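Local coordinates for protein synthesis inhibitor I (Hordeum vulgare, PDB 4FBC) that belongs to the ribosome-inactivating protein family and holds adenosine monophosphate in a pocket, at residues A33-K38 with E176-Q181. The protein carries 3 engineered substitutions. Sequence-based numbering, arbitrary orientation.
Sequences AGIRNK and EATRFQ. With AMP (adenosine monophosphate), chain E.
Arg36 reaches across from helix 25-39 to the C-terminal end of helix 157-179 and binds two of its last carbonyl oxygens. Arg36 NE donates to Thr178 O at 2.8 Å, with that oxygen in the guanidinium plane. Arg36 NH2 donates to Ala177 O at 2.9 Å, and here the approach is nearly along the C=O axis. The chain from CG to NE is extended (chi2 170°, chi3 -180°), which carries the guanidinium to the helix end. A positive group at this end would be favoured by the helix dipole. Arg36 NH1 gives a hydrogen to a water at 2.8 Å. The same water donates to Gln181 OE1 at 3.0 Å, so it bridges the two side chains. Their guanidinium and amide planes stand 70° apart.

Beside this polar grip is a small apolar patch. Ile35 CG2 meets Thr178 CG2 at 3.7 Å, and the Arg36 methylene CG lies 3.9 Å from the same methyl of Thr178. Thr178 OG1 turns back to Val174 O within its own helix, while Arg36 NH2 also hydrogen-bonds Ser184 OG.

The next residue, Arg179, leaves the backbone away from helix 25-39, and its guanidinium lies in the ligand pocket. Arg179 NH1 donates to N3 of adenosine monophosphate at 3.2 Å and forms a salt bridge with Glu176. Tyr119 OH hydrogen-bonds Glu176 OE2, and Trp214 makes a cation-pi contact with Arg179. Ile32 and Leu39 of helix 25-39 extend the packing on Thr178, Arg49 of strand 49-50 touches Arg36 and Gln181, and helix 181-190 follows directly after Phe180.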
loop_
_atom_site.group_PDB
_atom_site.type_symbol
_atom_site.label_atom_id
_atom_site.label_comp_id
_atom_site.label_asym_id
_atom_site.label_seq_id
_atom_site.Cartn_x
_atom_site.Cartn_y
_atom_site.Cartn_z
ATOM N N ALA A 33 -7.781 7.767 2.636
ATOM C CA ALA A 33 -7.320 9.124 2.364
ATOM C C ALA A 33 -6.378 9.655 3.449
ATOM O O ALA A 33 -5.450 10.423 3.169
ATOM C CB ALA A 33 -8.519 10.068 2.176
ATOM N N GLY A 34 -6.613 9.236 4.683
ATOM C CA GLY A 34 -5.829 9.712 5.812
ATOM C C GLY A 34 -4.428 9.129 5.765
ATOM O O GLY A 34 -3.463 9.816 6.113
ATOM N N ILE A 35 -4.320 7.871 5.341
ATOM C CA ILE A 35 -3.006 7.250 5.106
ATOM C C ILE A 35 -2.225 8.031 4.045
ATOM O O ILE A 35 -1.059 8.384 4.257
ATOM C CB ILE A 35 -3.111 5.761 4.705
ATOM C CG1 ILE A 35 -3.749 4.958 5.845
ATOM C CG2 ILE A 35 -1.722 5.192 4.380
ATOM C CD1 ILE A 35 -4.060 3.515 5.525
ATOM N N ARG A 36 -2.856 8.306 2.904
ATOM C CA ARG A 36 -2.184 9.061 1.856
ATOM C C ARG A 36 -1.723 10.411 2.378
ATOM O O ARG A 36 -0.608 10.844 2.103
ATOM C CB ARG A 36 -3.120 9.286 0.672
ATOM C CG ARG A 36 -3.553 8.022 -0.025
ATOM C CD ARG A 36 -4.671 8.359 -1.016
ATOM N NE ARG A 36 -5.122 7.165 -1.709
ATOM C CZ ARG A 36 -6.297 7.072 -2.316
ATOM N NH1 ARG A 36 -7.135 8.115 -2.300
ATOM N NH2 ARG A 36 -6.639 5.939 -2.911
ATOM N N ASN A 37 -2.591 11.068 3.143
ATOM C CA ASN A 37 -2.314 12.407 3.643
ATOM C C ASN A 37 -1.121 12.419 4.599
ATOM O O ASN A 37 -0.251 13.285 4.501
ATOM C CB ASN A 37 -3.556 12.997 4.319
ATOM C CG ASN A 37 -3.305 14.378 4.899
ATOM O OD1 ASN A 37 -3.250 14.546 6.116
ATOM N ND2 ASN A 37 -3.145 15.374 4.028
ATOM N N LYS A 38 -1.070 11.449 5.506
ATOM C CA LYS A 38 0.032 11.374 6.460
ATOM C C LYS A 38 1.360 10.915 5.847
ATOM O O LYS A 38 2.428 11.185 6.408
ATOM C CB LYS A 38 -0.353 10.514 7.667
ATOM C CG LYS A 38 -1.452 11.162 8.518
ATOM C CD LYS A 38 -1.634 10.446 9.841
ATOM C CE LYS A 38 -2.435 11.307 10.813
ATOM N NZ LYS A 38 -2.638 10.606 12.117
ATOM N N GLU A 176 -2.493 -1.446 -1.794
ATOM C CA GLU A 176 -2.790 -1.044 -3.165
ATOM C C GLU A 176 -3.904 -0.004 -3.178
ATOM O O GLU A 176 -3.911 0.901 -4.018
ATOM C CB GLU A 176 -3.161 -2.239 -4.060
ATOM C CG GLU A 176 -2.168 -3.419 -4.033
ATOM C CD GLU A 176 -0.731 -3.047 -4.412
ATOM O OE1 GLU A 176 -0.489 -1.937 -4.939
ATOM O OE2 GLU A 176 0.171 -3.892 -4.184
ATOM N N ALA A 177 -4.832 -0.136 -2.235
ATOM C CA ALA A 177 -5.894 0.861 -2.063
ATOM C C ALA A 177 -5.297 2.239 -1.778
ATOM O O ALA A 177 -5.746 3.248 -2.321
ATOM C CB ALA A 177 -6.812 0.443 -0.937
ATOM N N THR A 178 -4.288 2.287 -0.918
ATOM C CA THR A 178 -3.598 3.551 -0.634
ATOM C C THR A 178 -2.932 4.102 -1.901
ATOM O O THR A 178 -3.050 5.292 -2.223
ATOM C CB THR A 178 -2.568 3.358 0.502
ATOM O OG1 THR A 178 -3.250 3.005 1.717
ATOM C CG2 THR A 178 -1.765 4.621 0.732
ATOM N N ARG A 179 -2.243 3.232 -2.639
ATOM C CA ARG A 179 -1.540 3.660 -3.844
ATOM C C ARG A 179 -2.442 4.147 -4.975
ATOM O O ARG A 179 -2.058 5.042 -5.726
ATOM C CB ARG A 179 -0.680 2.520 -4.375
ATOM C CG ARG A 179 0.559 2.250 -3.534
ATOM C CD ARG A 179 1.143 0.904 -3.911
ATOM N NE ARG A 179 2.394 0.628 -3.197
ATOM C CZ ARG A 179 2.820 -0.593 -2.890
ATOM N NH1 ARG A 179 2.095 -1.648 -3.229
ATOM N NH2 ARG A 179 3.978 -0.759 -2.255
ATOM N N PHE A 180 -3.623 3.552 -5.108
ATOM C CA PHE A 180 -4.472 3.783 -6.279
ATOM C C PHE A 180 -5.904 4.136 -5.934
ATOM O O PHE A 180 -6.563 3.400 -5.198
ATOM C CB PHE A 180 -4.501 2.536 -7.172
ATOM C CG PHE A 180 -3.166 2.161 -7.711
ATOM C CD1 PHE A 180 -2.605 2.881 -8.758
ATOM C CD2 PHE A 180 -2.458 1.105 -7.156
ATOM C CE1 PHE A 180 -1.351 2.543 -9.247
ATOM C CE2 PHE A 180 -1.212 0.766 -7.641
ATOM C CZ PHE A 180 -0.665 1.485 -8.688
ATOM N N GLN A 181 -6.381 5.250 -6.482
ATOM C CA GLN A 181 -7.784 5.658 -6.310
ATOM C C GLN A 181 -8.728 4.675 -6.983
ATOM O O GLN A 181 -9.889 4.535 -6.587
ATOM C CB GLN A 181 -8.015 7.062 -6.882
ATOM C CG GLN A 181 -7.117 8.143 -6.276
ATOM C CD GLN A 181 -7.661 9.534 -6.516
ATOM O OE1 GLN A 181 -8.713 9.893 -5.982
ATOM N NE2 GLN A 181 -6.963 10.322 -7.329
HETATM P P AMP E . 10.233 -4.921 -6.456
HETATM O O1P AMP E . 10.163 -6.412 -6.192
HETATM O O2P AMP E . 10.816 -4.452 -7.772
HETATM O O3P AMP E . 10.954 -4.237 -5.313
HETATM O "O5'" AMP E . 8.787 -4.278 -6.251
HETATM C "C5'" AMP E . 7.938 -4.004 -7.358
HETATM C "C4'" AMP E . 6.578 -3.536 -6.899
HETATM O "O4'" AMP E . 5.890 -4.627 -6.232
HETATM C "C3'" AMP E . 6.578 -2.409 -5.872
HETATM O "O3'" AMP E . 6.730 -1.123 -6.455
HETATM C "C2'" AMP E . 5.249 -2.602 -5.152
HETATM O "O2'" AMP E . 4.179 -2.054 -5.923
HETATM C "C1'" AMP E . 5.121 -4.132 -5.155
HETATM N N9 AMP E . 5.616 -4.749 -3.901
HETATM C C8 AMP E . 6.706 -5.544 -3.782
HETATM N N7 AMP E . 6.887 -5.965 -2.502
HETATM C C5 AMP E . 5.882 -5.440 -1.766
HETATM C C6 AMP E . 5.458 -5.487 -0.341
HETATM N N6 AMP E . 6.169 -6.197 0.577
HETATM N N1 AMP E . 4.335 -4.800 0.008
HETATM C C2 AMP E . 3.627 -4.086 -0.895
HETATM N N3 AMP E . 3.949 -4.006 -2.201
HETATM C C4 AMP E . 5.043 -4.652 -2.692
HETATM O O HOH W 1 -9.583 8.176 -3.693
#